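PDB 4OJV: 3',5'-cyclic-nucleotide phosphodiesterase 1 from Saccharomyces cerevisiae, which belongs to the class II cyclic-nucleotide phosphodiesterases, members of the metallo-hydrolase/oxidoreductase clan, and holds two zinc ions in a paired metal site. Local coordinates for residues F4-L9 and G275-C280; G19-I24 and V324-S329; L295-L300 and L338-E343; F346-R351 and L356-A361. One frame throughout, in Å; residues are numbered along the deposited sequence.

Overall arrangement
The four contacts illustrate how an alpha-beta/beta-alpha sandwich of the metallo-beta-lactamase type is put together in layers. Contacts 1 and 2, their centres about 9 Å apart, each bring a strand of the N-terminal sheet against a strand of the second sheet, and their segments interleave along the chain, so that N-terminal strands meet strands some 270 to 300 residues later. Contact 2 also reaches the zinc site. Contacts 3 and 4, with centres about 8 Å apart, follow one another in sequence and share helix 336-350: contact 3 joins two helices beside the second sheet, and contact 4 ties one of them to that sheet's edge strand. The centres of contacts 1 and 3 lie about 17 Å apart.

Contact 1: F4-L9 and G275-C280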
loop_
_atom_site.group_PDB
_atom_site.type_symbol
_atom_site.label_atom_id
_atom_site.label_comp_id
_atom_site.label_asym_id
_atom_site.label_seq_id
_atom_site.Cartn_x
_atom_site.Cartn_y
_atom_site.Cartn_z
ATOM N N PHE A 4 -20.647 -18.234 -6.699
ATOM C CA PHE A 4 -19.770 -17.223 -6.094
ATOM C C PHE A 4 -19.366 -16.142 -7.077
ATOM O O PHE A 4 -19.069 -16.430 -8.237
ATOM C CB PHE A 4 -18.491 -17.881 -5.571
ATOM C CG PHE A 4 -18.717 -18.912 -4.499
ATOM C CD1 PHE A 4 -18.894 -18.529 -3.177
ATOM C CD2 PHE A 4 -18.723 -20.269 -4.809
ATOM C CE1 PHE A 4 -19.091 -19.477 -2.184
ATOM C CE2 PHE A 4 -18.914 -21.225 -3.822
ATOM C CZ PHE A 4 -19.096 -20.831 -2.507
ATOM N N GLU A 5 -19.311 -14.904 -6.593
ATOM C CA GLU A 5 -18.648 -13.819 -7.309
ATOM C C GLU A 5 -17.405 -13.420 -6.525
ATOM O O GLU A 5 -17.487 -13.119 -5.325
ATOM C CB GLU A 5 -19.566 -12.610 -7.482
ATOM C CG GLU A 5 -20.742 -12.884 -8.405
ATOM C CD GLU A 5 -21.728 -11.730 -8.521
ATOM O OE1 GLU A 5 -22.759 -11.917 -9.208
ATOM O OE2 GLU A 5 -21.485 -10.653 -7.935
ATOM N N ILE A 6 -16.259 -13.433 -7.201
ATOM C CA ILE A 6 -14.983 -13.107 -6.567
ATOM C C ILE A 6 -14.395 -11.891 -7.264
ATOM O O ILE A 6 -14.054 -11.962 -8.446
ATOM C CB ILE A 6 -13.973 -14.272 -6.648
ATOM C CG1 ILE A 6 -14.554 -15.572 -6.061
ATOM C CG2 ILE A 6 -12.676 -13.876 -5.948
ATOM C CD1 ILE A 6 -13.585 -16.737 -6.119
ATOM N N THR A 7 -14.289 -10.777 -6.543
ATOM C CA THR A 7 -13.668 -9.578 -7.089
ATOM C C THR A 7 -12.189 -9.600 -6.707
ATOM O O THR A 7 -11.851 -9.629 -5.526
ATOM C CB THR A 7 -14.307 -8.290 -6.540
ATOM O OG1 THR A 7 -15.736 -8.372 -6.610
ATOM C CG2 THR A 7 -13.834 -7.091 -7.346
ATOM N N ILE A 8 -11.319 -9.582 -7.707
ATOM C CA ILE A 8 -9.881 -9.566 -7.466
ATOM C C ILE A 8 -9.434 -8.122 -7.271
ATOM O O ILE A 8 -9.302 -7.378 -8.239
ATOM C CB ILE A 8 -9.096 -10.213 -8.625
ATOM C CG1 ILE A 8 -9.691 -11.577 -8.994
ATOM C CG2 ILE A 8 -7.616 -10.305 -8.264
ATOM C CD1 ILE A 8 -9.552 -12.648 -7.946
ATOM N N LEU A 9 -9.255 -7.704 -6.019
ATOM C CA LEU A 9 -8.744 -6.359 -5.762
ATOM C C LEU A 9 -7.239 -6.303 -5.902
ATOM O O LEU A 9 -6.692 -5.316 -6.397
ATOM C CB LEU A 9 -9.173 -5.828 -4.394
ATOM C CG LEU A 9 -10.669 -5.613 -4.199
ATOM C CD1 LEU A 9 -10.929 -4.913 -2.880
ATOM C CD2 LEU A 9 -11.306 -4.827 -5.341
ATOM N N GLY A 275 -13.453 -23.590 -7.486
ATOM C CA GLY A 275 -12.222 -22.865 -7.734
ATOM C C GLY A 275 -11.299 -22.945 -6.551
ATOM O O GLY A 275 -11.743 -23.033 -5.395
ATOM N N ILE A 276 -10.005 -22.912 -6.847
ATOM C CA ILE A 276 -8.981 -22.708 -5.831
ATOM C C ILE A 276 -8.130 -21.515 -6.233
ATOM O O ILE A 276 -7.589 -21.490 -7.342
ATOM C CB ILE A 276 -8.117 -23.965 -5.576
ATOM C CG1 ILE A 276 -7.020 -23.663 -4.545
ATOM C CG2 ILE A 276 -7.568 -24.544 -6.866
ATOM C CD1 ILE A 276 -6.423 -24.866 -3.854
ATOM N N LEU A 277 -8.051 -20.530 -5.336
ATOM C CA LEU A 277 -7.187 -19.362 -5.500
ATOM C C LEU A 277 -5.926 -19.603 -4.696
ATOM O O LEU A 277 -5.957 -19.569 -3.475
ATOM C CB LEU A 277 -7.888 -18.077 -5.043
ATOM C CG LEU A 277 -8.794 -17.359 -6.047
ATOM C CD1 LEU A 277 -9.978 -18.218 -6.468
ATOM C CD2 LEU A 277 -9.271 -16.029 -5.475
ATOM N N VAL A 278 -4.827 -19.877 -5.386
ATOM C CA VAL A 278 -3.616 -20.332 -4.723
ATOM C C VAL A 278 -2.403 -19.700 -5.392
ATOM O O VAL A 278 -2.386 -19.498 -6.611
ATOM C CB VAL A 278 -3.521 -21.884 -4.716
ATOM C CG1 VAL A 278 -3.516 -22.449 -6.126
ATOM C CG2 VAL A 278 -2.304 -22.363 -3.933
ATOM N N GLU A 279 -1.373 -19.420 -4.608
ATOM C CA GLU A 279 -0.217 -18.741 -5.155
ATOM C C GLU A 279 0.637 -19.594 -6.084
ATOM O O GLU A 279 0.714 -20.826 -5.952
ATOM C CB GLU A 279 0.681 -18.196 -4.047
ATOM C CG GLU A 279 1.421 -19.242 -3.219
ATOM C CD GLU A 279 2.775 -18.722 -2.773
ATOM O OE1 GLU A 279 2.905 -18.345 -1.592
ATOM O OE2 GLU A 279 3.696 -18.673 -3.622
ATOM N N CYS A 280 1.318 -18.901 -6.992
ATOM C CA CYS A 280 2.559 -19.409 -7.549
ATOM C C CYS A 280 3.457 -18.192 -7.687
ATOM O O CYS A 280 3.476 -17.530 -8.725
ATOM C CB CYS A 280 2.338 -20.132 -8.876
ATOM S SG CYS A 280 3.778 -21.097 -9.371
#
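Leu277 offers its two methyl groups to two isoleucines of the facing strand, and all of the packing between 4-9 and 275-280 runs through this one branched side chain. Its CD1 meets Ile6 CD1 at 3.9 Å, tip to tip. The other branch is shared: Leu277 CD2 lies 4.1 Å from Ile6 CG2 and 4.2 Å from Ile8 CD1. Leu277 is thus opposed by both branches of Ile6 and by the terminal methyl of Ile8, a purely apolar meeting with no hydrogen bond between the segments.

The torsions sort these branches. In Ile6, CG1 stands anti to the carbonyl carbon (chi1 -55°) and the chain then runs fully extended, which carries CD1 across the interface, while CG2, anti to the backbone N, faces Leu277 CD2. Ile8 has a similar first torsion but is folded at chi2 (-67°), and it is CD1 that closes on Leu277. The backbones stay well apart, Ile6 CA and Leu277 CA being 10.1 Å from each other, a spacing bridged by side chains as between the two sheets of a sandwich.

Further out, Phe23 packs on both Ile8 and Leu277, and Ile239 of strand 238-242 packs on Ile6. Strand 4-8 runs between strands 365-368 and 22-27 in the first sheet, with Thr7 facing the opposite way onto Met50 of helix 44-53; strand 273-279 lies between 238-242 and 321-325 in the second.

Contact 2: G19-I24 and V324-S329. With ZN (zinc ion), chain E; SO4 (sulfate ion), chain B.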
loop_
_atom_site.group_PDB
_atom_site.type_symbol
_atom_site.label_atom_id
_atom_site.label_comp_id
_atom_site.label_asym_id
_atom_site.label_seq_id
_atom_site.Cartn_x
_atom_site.Cartn_y
_atom_site.Cartn_z
ATOM N N GLY A 19 -1.780 -3.105 -4.973
ATOM C CA GLY A 19 -2.496 -4.236 -5.516
ATOM C C GLY A 19 -2.096 -5.556 -4.902
ATOM O O GLY A 19 -2.202 -6.577 -5.552
ATOM N N THR A 20 -1.642 -5.540 -3.647
ATOM C CA THR A 20 -1.288 -6.784 -2.961
ATOM C C THR A 20 -2.560 -7.513 -2.488
ATOM O O THR A 20 -3.674 -7.013 -2.653
ATOM C CB THR A 20 -0.242 -6.565 -1.851
ATOM O OG1 THR A 20 -0.737 -5.615 -0.923
ATOM C CG2 THR A 20 1.075 -6.053 -2.427
ATOM N N GLN A 21 -2.384 -8.713 -1.956
ATOM C CA GLN A 21 -3.456 -9.696 -1.930
ATOM C C GLN A 21 -4.733 -9.270 -1.220
ATOM O O GLN A 21 -4.734 -8.963 -0.025
ATOM C CB GLN A 21 -2.952 -10.993 -1.310
ATOM C CG GLN A 21 -4.009 -12.084 -1.302
ATOM C CD GLN A 21 -3.426 -13.475 -1.348
ATOM O OE1 GLN A 21 -2.698 -13.819 -2.279
ATOM N NE2 GLN A 21 -3.770 -14.297 -0.365
ATOM N N CYS A 22 -5.847 -9.291 -1.959
ATOM C CA CYS A 22 -7.179 -9.106 -1.379
ATOM C C CYS A 22 -8.234 -9.546 -2.386
ATOM O O CYS A 22 -8.210 -9.105 -3.550
ATOM C CB CYS A 22 -7.427 -7.643 -1.010
ATOM S SG CYS A 22 -9.079 -7.364 -0.306
ATOM N N PHE A 23 -9.161 -10.395 -1.939
ATOM C CA PHE A 23 -10.260 -10.874 -2.782
ATOM C C PHE A 23 -11.570 -10.581 -2.077
ATOM O O PHE A 23 -11.695 -10.832 -0.880
ATOM C CB PHE A 23 -10.114 -12.383 -3.029
ATOM C CG PHE A 23 -8.717 -12.794 -3.399
ATOM C CD1 PHE A 23 -8.123 -12.358 -4.581
ATOM C CD2 PHE A 23 -7.978 -13.601 -2.549
ATOM C CE1 PHE A 23 -6.823 -12.729 -4.899
ATOM C CE2 PHE A 23 -6.682 -13.975 -2.864
ATOM C CZ PHE A 23 -6.103 -13.542 -4.042
ATOM N N ILE A 24 -12.545 -10.024 -2.788
ATOM C CA ILE A 24 -13.880 -9.797 -2.243
ATOM C C ILE A 24 -14.795 -10.934 -2.692
ATOM O O ILE A 24 -14.761 -11.339 -3.856
ATOM C CB ILE A 24 -14.445 -8.439 -2.720
ATOM C CG1 ILE A 24 -13.545 -7.277 -2.290
ATOM C CG2 ILE A 24 -15.893 -8.247 -2.271
ATOM C CD1 ILE A 24 -13.347 -7.155 -0.803
ATOM N N VAL A 324 -4.389 -18.633 -10.153
ATOM C CA VAL A 324 -3.047 -18.436 -9.609
ATOM C C VAL A 324 -2.894 -17.001 -9.136
ATOM O O VAL A 324 -3.145 -16.060 -9.889
ATOM C CB VAL A 324 -1.997 -18.759 -10.685
ATOM C CG1 VAL A 324 -0.584 -18.512 -10.187
ATOM C CG2 VAL A 324 -2.143 -20.202 -11.145
ATOM N N THR A 325 -2.480 -16.845 -7.885
ATOM C CA THR A 325 -2.387 -15.544 -7.241
ATOM C C THR A 325 -0.951 -15.233 -6.830
ATOM O O THR A 325 -0.065 -16.086 -6.902
ATOM C CB THR A 325 -3.264 -15.534 -5.978
ATOM O OG1 THR A 325 -2.729 -16.489 -5.053
ATOM C CG2 THR A 325 -4.714 -15.894 -6.324
ATOM N N HIS A 326 -0.730 -13.997 -6.385
ATOM C CA HIS A 326 0.490 -13.631 -5.656
ATOM C C HIS A 326 1.743 -13.814 -6.474
ATOM O O HIS A 326 2.802 -14.125 -5.949
ATOM C CB HIS A 326 0.563 -14.433 -4.345
ATOM C CG HIS A 326 1.426 -13.814 -3.275
ATOM N ND1 HIS A 326 2.758 -14.033 -3.194
ATOM C CD2 HIS A 326 1.092 -13.025 -2.184
ATOM C CE1 HIS A 326 3.251 -13.382 -2.131
ATOM N NE2 HIS A 326 2.237 -12.775 -1.504
ATOM N N VAL A 327 1.648 -13.609 -7.783
ATOM C CA VAL A 327 2.846 -13.682 -8.615
ATOM C C VAL A 327 3.709 -12.449 -8.338
ATOM O O VAL A 327 3.217 -11.319 -8.314
ATOM C CB VAL A 327 2.509 -13.811 -10.115
ATOM C CG1 VAL A 327 3.778 -13.790 -10.962
ATOM C CG2 VAL A 327 1.728 -15.095 -10.369
ATOM N N LYS A 328 4.997 -12.684 -8.119
ATOM C CA LYS A 328 5.925 -11.600 -7.827
ATOM C C LYS A 328 6.469 -10.964 -9.098
ATOM O O LYS A 328 6.607 -11.627 -10.135
ATOM C CB LYS A 328 7.077 -12.135 -6.979
ATOM C CG LYS A 328 6.647 -12.465 -5.558
ATOM C CD LYS A 328 7.795 -12.979 -4.698
ATOM C CE LYS A 328 7.381 -13.245 -3.254
ATOM N NZ LYS A 328 6.963 -12.038 -2.479
ATOM N N SER A 329 6.796 -9.676 -9.026
ATOM C CA SER A 329 7.597 -9.066 -10.094
ATOM C C SER A 329 9.001 -9.648 -10.064
ATOM O O SER A 329 9.476 -10.160 -9.040
ATOM C CB SER A 329 7.716 -7.551 -9.938
ATOM O OG SER A 329 6.468 -6.918 -9.979
HETATM ZN ZN ZN E . 2.355 -12.315 0.549
HETATM S S SO4 B . 5.773 -12.557 0.952
HETATM O O1 SO4 B . 5.937 -11.218 1.585
HETATM O O2 SO4 B . 7.007 -12.879 0.175
HETATM O O3 SO4 B . 5.512 -13.602 1.994
HETATM O O4 SO4 B . 4.627 -12.443 0.015
HETATM O O HOH W 1 3.291 -12.105 2.322
#
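His326 and Gln21 meet where the sheet interface borders the metal site, and the histidine can be followed outward atom by atom. Its CB lies 3.9 Å from Gln21 OE1. On the ring, His326 CD2 is also 3.9 Å from Gln21 OE1, the oxygen coming to the ring edge near its plane, while the amide stands almost upright to the imidazole, at 85°. ND1 is hydrogen-bonded to Ser281 OG, which helps fix the ring's rotation, and NE2 at the tip binds zinc at 2.1 Å. Asp132, His133 and Asp244 bind the same ion, as does a water; a sulfate oxygen, O4, is also modelled on it, less surely.

Gln21 reaches the ring with CG anti to its backbone N (chi1 -178°), and its NE2 is held by Asp39 OD2 and Cys242 O, leaving OE1 turned to the histidine. Deeper in, Phe23 CZ packs obliquely on Thr325 CG2 at 3.6 Å. Beyond the zinc, Lys328 NZ donates to O2 of this sulfate, probably from the crystallisation liquor, at 2.8 Å, and to Gly13 O. Strand 22-27 of the first sheet, beside 4-8, and strand 321-325 of the second, between 273-279 and 357-360, meet near their metal-site ends.

Contact 3: L295-L300 and L338-E343; sequences LSPIYL and LTILEE
Pro297 presses its ring against Glu343 in the closely packed part of this helix-helix contact. The ring meets the glutamate at two points: Pro297 CG lies 3.9 Å from Glu343 CB, near the backbone, and 3.4 Å from Glu343 OE1, at the far end. The side chains cross at a slant. Glu343 spans both points because its chain is extended beyond CG (chi2 175°), which lays it along the proline and brings OE1 against CG and CD of the ring. That oxygen is not left to the apolar ring, for OE1 accepts a hydrogen bond from Leu284 N in the loop after strand 273-279.

Packing is looser one turn back along the second helix, where Ile340 CG1 comes only within 4.4 Å of Pro297 CG. The solvent lies nearer the tight pairing than this loose one: Pro297 and Ile340 are both buried, whereas Glu343 is partly exposed.

Ser296 occupies the N-cap, so Pro297 stands in the first turn, where a proline costs no helical hydrogen bond; the first of these in the segment joins Leu300 N to Ser296 O at 3.0 Å. Helices 297-311 and 336-350 flank strand 321-325 in sequence and pack side by side. Leu344 and Leu347 also pack on Pro297, and Leu344 on Leu300, while Leu341 rests on strand 357-360.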
loop_
_atom_site.group_PDB
_atom_site.type_symbol
_atom_site.label_atom_id
_atom_site.label_comp_id
_atom_site.label_asym_id
_atom_site.label_seq_id
_atom_site.Cartn_x
_atom_site.Cartn_y
_atom_site.Cartn_z
ATOM N N LEU A 295 5.556 -20.976 -3.439
ATOM C CA LEU A 295 5.515 -22.017 -4.457
ATOM C C LEU A 295 6.116 -21.572 -5.780
ATOM O O LEU A 295 6.096 -20.385 -6.127
ATOM C CB LEU A 295 4.072 -22.484 -4.690
ATOM C CG LEU A 295 3.305 -23.082 -3.506
ATOM C CD1 LEU A 295 1.884 -23.430 -3.922
ATOM C CD2 LEU A 295 3.994 -24.311 -2.930
ATOM N N SER A 296 6.656 -22.549 -6.506
ATOM C CA SER A 296 6.980 -22.420 -7.920
ATOM C C SER A 296 6.124 -23.454 -8.660
ATOM O O SER A 296 5.424 -24.239 -8.017
ATOM C CB SER A 296 8.460 -22.688 -8.153
ATOM O OG SER A 296 8.693 -24.083 -8.135
ATOM N N PRO A 297 6.162 -23.466 -10.009
ATOM C CA PRO A 297 5.217 -24.345 -10.696
ATOM C C PRO A 297 5.339 -25.834 -10.378
ATOM O O PRO A 297 4.319 -26.519 -10.319
ATOM C CB PRO A 297 5.484 -24.055 -12.179
ATOM C CG PRO A 297 5.914 -22.625 -12.168
ATOM C CD PRO A 297 6.813 -22.550 -10.964
ATOM N N ILE A 298 6.553 -26.322 -10.138
ATOM C CA ILE A 298 6.727 -27.732 -9.803
ATOM C C ILE A 298 6.099 -28.048 -8.443
ATOM O O ILE A 298 5.439 -29.069 -8.287
ATOM C CB ILE A 298 8.208 -28.190 -9.892
ATOM C CG1 ILE A 298 8.339 -29.698 -9.632
ATOM C CG2 ILE A 298 9.105 -27.385 -8.958
ATOM C CD1 ILE A 298 7.560 -30.560 -10.605
ATOM N N TYR A 299 6.266 -27.154 -7.471
ATOM C CA TYR A 299 5.698 -27.385 -6.152
ATOM C C TYR A 299 4.171 -27.277 -6.153
ATOM O O TYR A 299 3.482 -28.082 -5.513
ATOM C CB TYR A 299 6.330 -26.468 -5.106
ATOM C CG TYR A 299 7.813 -26.721 -4.944
ATOM C CD1 TYR A 299 8.279 -27.873 -4.306
ATOM C CD2 TYR A 299 8.750 -25.819 -5.442
ATOM C CE1 TYR A 299 9.640 -28.111 -4.163
ATOM C CE2 TYR A 299 10.113 -26.046 -5.307
ATOM C CZ TYR A 299 10.550 -27.190 -4.668
ATOM O OH TYR A 299 11.899 -27.410 -4.534
ATOM N N LEU A 300 3.631 -26.308 -6.890
ATOM C CA LEU A 300 2.184 -26.191 -6.982
ATOM C C LEU A 300 1.593 -27.423 -7.695
ATOM O O LEU A 300 0.608 -27.999 -7.237
ATOM C CB LEU A 300 1.758 -24.894 -7.674
ATOM C CG LEU A 300 0.240 -24.743 -7.894
ATOM C CD1 LEU A 300 -0.568 -24.913 -6.611
ATOM C CD2 LEU A 300 -0.098 -23.404 -8.530
ATOM N N LEU A 338 2.891 -14.893 -17.304
ATOM C CA LEU A 338 2.806 -15.664 -18.544
ATOM C C LEU A 338 3.728 -16.877 -18.481
ATOM O O LEU A 338 3.333 -17.980 -18.859
ATOM C CB LEU A 338 3.112 -14.778 -19.754
ATOM C CG LEU A 338 2.143 -13.608 -19.984
ATOM C CD1 LEU A 338 2.596 -12.719 -21.134
ATOM C CD2 LEU A 338 0.721 -14.106 -20.202
ATOM N N THR A 339 4.955 -16.677 -17.996
ATOM C CA THR A 339 5.897 -17.781 -17.824
ATOM C C THR A 339 5.308 -18.868 -16.925
ATOM O O THR A 339 5.304 -20.055 -17.267
ATOM C CB THR A 339 7.219 -17.266 -17.242
ATOM O OG1 THR A 339 7.757 -16.275 -18.123
ATOM C CG2 THR A 339 8.221 -18.397 -17.017
ATOM N N ILE A 340 4.797 -18.450 -15.771
ATOM C CA ILE A 340 4.210 -19.370 -14.797
ATOM C C ILE A 340 2.998 -20.107 -15.367
ATOM O O ILE A 340 2.862 -21.319 -15.182
ATOM C CB ILE A 340 3.865 -18.610 -13.492
ATOM C CG1 ILE A 340 5.153 -18.337 -12.709
ATOM C CG2 ILE A 340 2.837 -19.350 -12.647
ATOM C CD1 ILE A 340 5.043 -17.206 -11.703
ATOM N N LEU A 341 2.142 -19.384 -16.083
ATOM C CA LEU A 341 0.961 -20.013 -16.672
ATOM C C LEU A 341 1.378 -21.126 -17.645
ATOM O O LEU A 341 0.837 -22.237 -17.608
ATOM C CB LEU A 341 0.075 -18.975 -17.358
ATOM C CG LEU A 341 -1.263 -19.455 -17.913
ATOM C CD1 LEU A 341 -2.142 -20.054 -16.823
ATOM C CD2 LEU A 341 -1.969 -18.302 -18.609
ATOM N N GLU A 342 2.359 -20.832 -18.494
ATOM C CA GLU A 342 2.849 -21.818 -19.459
ATOM C C GLU A 342 3.487 -23.010 -18.777
ATOM O O GLU A 342 3.248 -24.153 -19.164
ATOM C CB GLU A 342 3.853 -21.154 -20.384
ATOM C CG GLU A 342 3.207 -20.186 -21.345
ATOM C CD GLU A 342 4.218 -19.392 -22.130
ATOM O OE1 GLU A 342 5.429 -19.520 -21.845
ATOM O OE2 GLU A 342 3.796 -18.638 -23.032
ATOM N N GLU A 343 4.284 -22.746 -17.747
ATOM C CA GLU A 343 4.952 -23.797 -16.990
ATOM C C GLU A 343 3.960 -24.689 -16.259
ATOM O O GLU A 343 4.090 -25.921 -16.267
ATOM C CB GLU A 343 5.998 -23.206 -16.037
ATOM C CG GLU A 343 7.177 -22.605 -16.794
ATOM C CD GLU A 343 8.191 -21.895 -15.916
ATOM O OE1 GLU A 343 7.895 -21.564 -14.746
ATOM O OE2 GLU A 343 9.314 -21.657 -16.403
#

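Contact 4: F346-R351 and L356-A361; sequences FLAEER and LRISIA
A beta-alpha-beta unit closes here, as Ala348 near the end of helix 336-350 settles onto Leu356, just before strand 357-360, and Ile358 within it. The single methyl of Ala348 serves both partners: its CB lies 4.0 Å from Leu356 CD2 and 4.4 Å from Ile358 CD1. Leu356 approaches with CG anti to the backbone N (chi1 -175°), presenting one of its two branches. Ile358, two residues on and directed to the same side, extends its longer branch (chi2 178°) so that the terminal methyl comes near, more loosely than Leu356 CD2. No hydrogen bond crosses between the segments.

With only a methyl at this position the helix probably can approach closely, Ala348 CA and Leu356 CA being 7.6 Å apart, and only four residues are needed to turn from one segment into the other. The helix keeps its regular bonding to the last turn, Arg351 N to Leu347 O being 2.9 Å.

Around this point Arg345 NH2 donates a hydrogen bond to Ile358 O, and Ile301 of helix 297-311 also packs on Ala348. Strand 357-360 is the outermost of its sheet within the chain and runs parallel to 321-325, with helix 336-350 laid over the pair.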
loop_
_atom_site.group_PDB
_atom_site.type_symbol
_atom_site.label_atom_id
_atom_site.label_comp_id
_atom_site.label_asym_id
_atom_site.label_seq_id
_atom_site.Cartn_x
_atom_site.Cartn_y
_atom_site.Cartn_z
ATOM N N PHE A 346 2.082 -26.834 -18.858
ATOM C CA PHE A 346 2.980 -27.878 -19.355
ATOM C C PHE A 346 3.114 -29.008 -18.336
ATOM O O PHE A 346 2.992 -30.189 -18.683
ATOM C CB PHE A 346 4.356 -27.299 -19.697
ATOM C CG PHE A 346 5.345 -28.331 -20.172
ATOM C CD1 PHE A 346 6.126 -29.038 -19.261
ATOM C CD2 PHE A 346 5.492 -28.599 -21.530
ATOM C CE1 PHE A 346 7.033 -29.996 -19.693
ATOM C CE2 PHE A 346 6.402 -29.554 -21.968
ATOM C CZ PHE A 346 7.168 -30.252 -21.047
ATOM N N LEU A 347 3.353 -28.652 -17.076
ATOM C CA LEU A 347 3.549 -29.642 -16.027
ATOM C C LEU A 347 2.268 -30.416 -15.725
ATOM O O LEU A 347 2.319 -31.616 -15.448
ATOM C CB LEU A 347 4.127 -29.008 -14.758
ATOM C CG LEU A 347 5.584 -28.536 -14.823
ATOM C CD1 LEU A 347 5.904 -27.631 -13.640
ATOM C CD2 LEU A 347 6.561 -29.707 -14.890
ATOM N N ALA A 348 1.123 -29.743 -15.808
ATOM C CA ALA A 348 -0.160 -30.413 -15.620
ATOM C C ALA A 348 -0.386 -31.469 -16.709
ATOM O O ALA A 348 -0.833 -32.581 -16.411
ATOM C CB ALA A 348 -1.306 -29.410 -15.582
ATOM N N GLU A 349 -0.070 -31.115 -17.955
ATOM C CA GLU A 349 -0.184 -32.039 -19.092
ATOM C C GLU A 349 0.766 -33.225 -18.936
ATOM O O GLU A 349 0.381 -34.363 -19.198
ATOM C CB GLU A 349 0.082 -31.309 -20.415
ATOM C CG GLU A 349 -0.161 -32.144 -21.670
ATOM C CD GLU A 349 -1.606 -32.111 -22.125
ATOM O OE1 GLU A 349 -2.055 -31.051 -22.615
ATOM O OE2 GLU A 349 -2.291 -33.149 -22.010
ATOM N N GLU A 350 1.996 -32.948 -18.509
ATOM C CA GLU A 350 3.020 -33.976 -18.289
ATOM C C GLU A 350 2.606 -34.944 -17.177
ATOM O O GLU A 350 2.868 -36.150 -17.264
ATOM C CB GLU A 350 4.359 -33.303 -17.961
ATOM C CG GLU A 350 5.524 -34.243 -17.693
ATOM C CD GLU A 350 6.829 -33.489 -17.529
ATOM O OE1 GLU A 350 7.450 -33.142 -18.557
ATOM O OE2 GLU A 350 7.230 -33.242 -16.373
ATOM N N ARG A 351 1.940 -34.412 -16.155
ATOM C CA ARG A 351 1.457 -35.192 -15.010
ATOM C C ARG A 351 0.060 -35.785 -15.221
ATOM O O ARG A 351 -0.499 -36.388 -14.301
ATOM C CB ARG A 351 1.454 -34.341 -13.735
ATOM C CG ARG A 351 2.827 -33.949 -13.212
ATOM C CD ARG A 351 3.487 -35.084 -12.447
ATOM N NE ARG A 351 4.787 -34.682 -11.920
ATOM C CZ ARG A 351 4.974 -34.113 -10.731
ATOM N NH1 ARG A 351 3.942 -33.874 -9.927
ATOM N NH2 ARG A 351 6.198 -33.783 -10.344
ATOM N N LEU A 356 -7.797 -29.720 -16.397
ATOM C CA LEU A 356 -7.534 -28.706 -15.391
ATOM C C LEU A 356 -7.480 -27.345 -16.077
ATOM O O LEU A 356 -6.834 -27.201 -17.117
ATOM C CB LEU A 356 -6.198 -29.036 -14.725
ATOM C CG LEU A 356 -5.710 -28.203 -13.549
ATOM C CD1 LEU A 356 -6.674 -28.309 -12.379
ATOM C CD2 LEU A 356 -4.323 -28.665 -13.139
ATOM N N ARG A 357 -8.165 -26.353 -15.507
ATOM C CA ARG A 357 -8.272 -25.035 -16.131
ATOM C C ARG A 357 -7.539 -24.013 -15.277
ATOM O O ARG A 357 -7.970 -23.694 -14.165
ATOM C CB ARG A 357 -9.737 -24.652 -16.311
ATOM C CG ARG A 357 -10.455 -25.602 -17.249
ATOM C CD ARG A 357 -11.926 -25.708 -16.954
ATOM N NE ARG A 357 -12.517 -26.756 -17.779
ATOM C CZ ARG A 357 -13.778 -26.757 -18.182
ATOM N NH1 ARG A 357 -14.589 -25.763 -17.842
ATOM N NH2 ARG A 357 -14.222 -27.752 -18.939
ATOM N N ILE A 358 -6.406 -23.539 -15.788
ATOM C CA ILE A 358 -5.503 -22.672 -15.037
ATOM C C ILE A 358 -5.568 -21.261 -15.598
ATOM O O ILE A 358 -5.449 -21.055 -16.807
ATOM C CB ILE A 358 -4.052 -23.207 -15.041
ATOM C CG1 ILE A 358 -4.019 -24.700 -14.674
ATOM C CG2 ILE A 358 -3.186 -22.371 -14.102
ATOM C CD1 ILE A 358 -2.636 -25.319 -14.713
ATOM N N SER A 359 -5.774 -20.301 -14.699
ATOM C CA SER A 359 -5.823 -18.887 -15.047
ATOM C C SER A 359 -5.012 -18.115 -14.023
ATOM O O SER A 359 -4.888 -18.537 -12.875
ATOM C CB SER A 359 -7.265 -18.364 -15.011
ATOM O OG SER A 359 -8.099 -19.056 -15.920
ATOM N N ILE A 360 -4.482 -16.967 -14.425
ATOM C CA ILE A 360 -3.857 -16.042 -13.479
ATOM C C ILE A 360 -4.930 -15.077 -12.992
ATOM O O ILE A 360 -5.711 -14.567 -13.794
ATOM C CB ILE A 360 -2.703 -15.240 -14.141
ATOM C CG1 ILE A 360 -1.672 -16.167 -14.814
ATOM C CG2 ILE A 360 -2.047 -14.297 -13.138
ATOM C CD1 ILE A 360 -0.924 -17.109 -13.894
ATOM N N ALA A 361 -4.958 -14.819 -11.681
ATOM C CA ALA A 361 -5.836 -13.801 -11.095
ATOM C C ALA A 361 -5.446 -12.414 -11.578
ATOM O O ALA A 361 -4.280 -12.036 -11.490
ATOM C CB ALA A 361 -5.768 -13.838 -9.576
#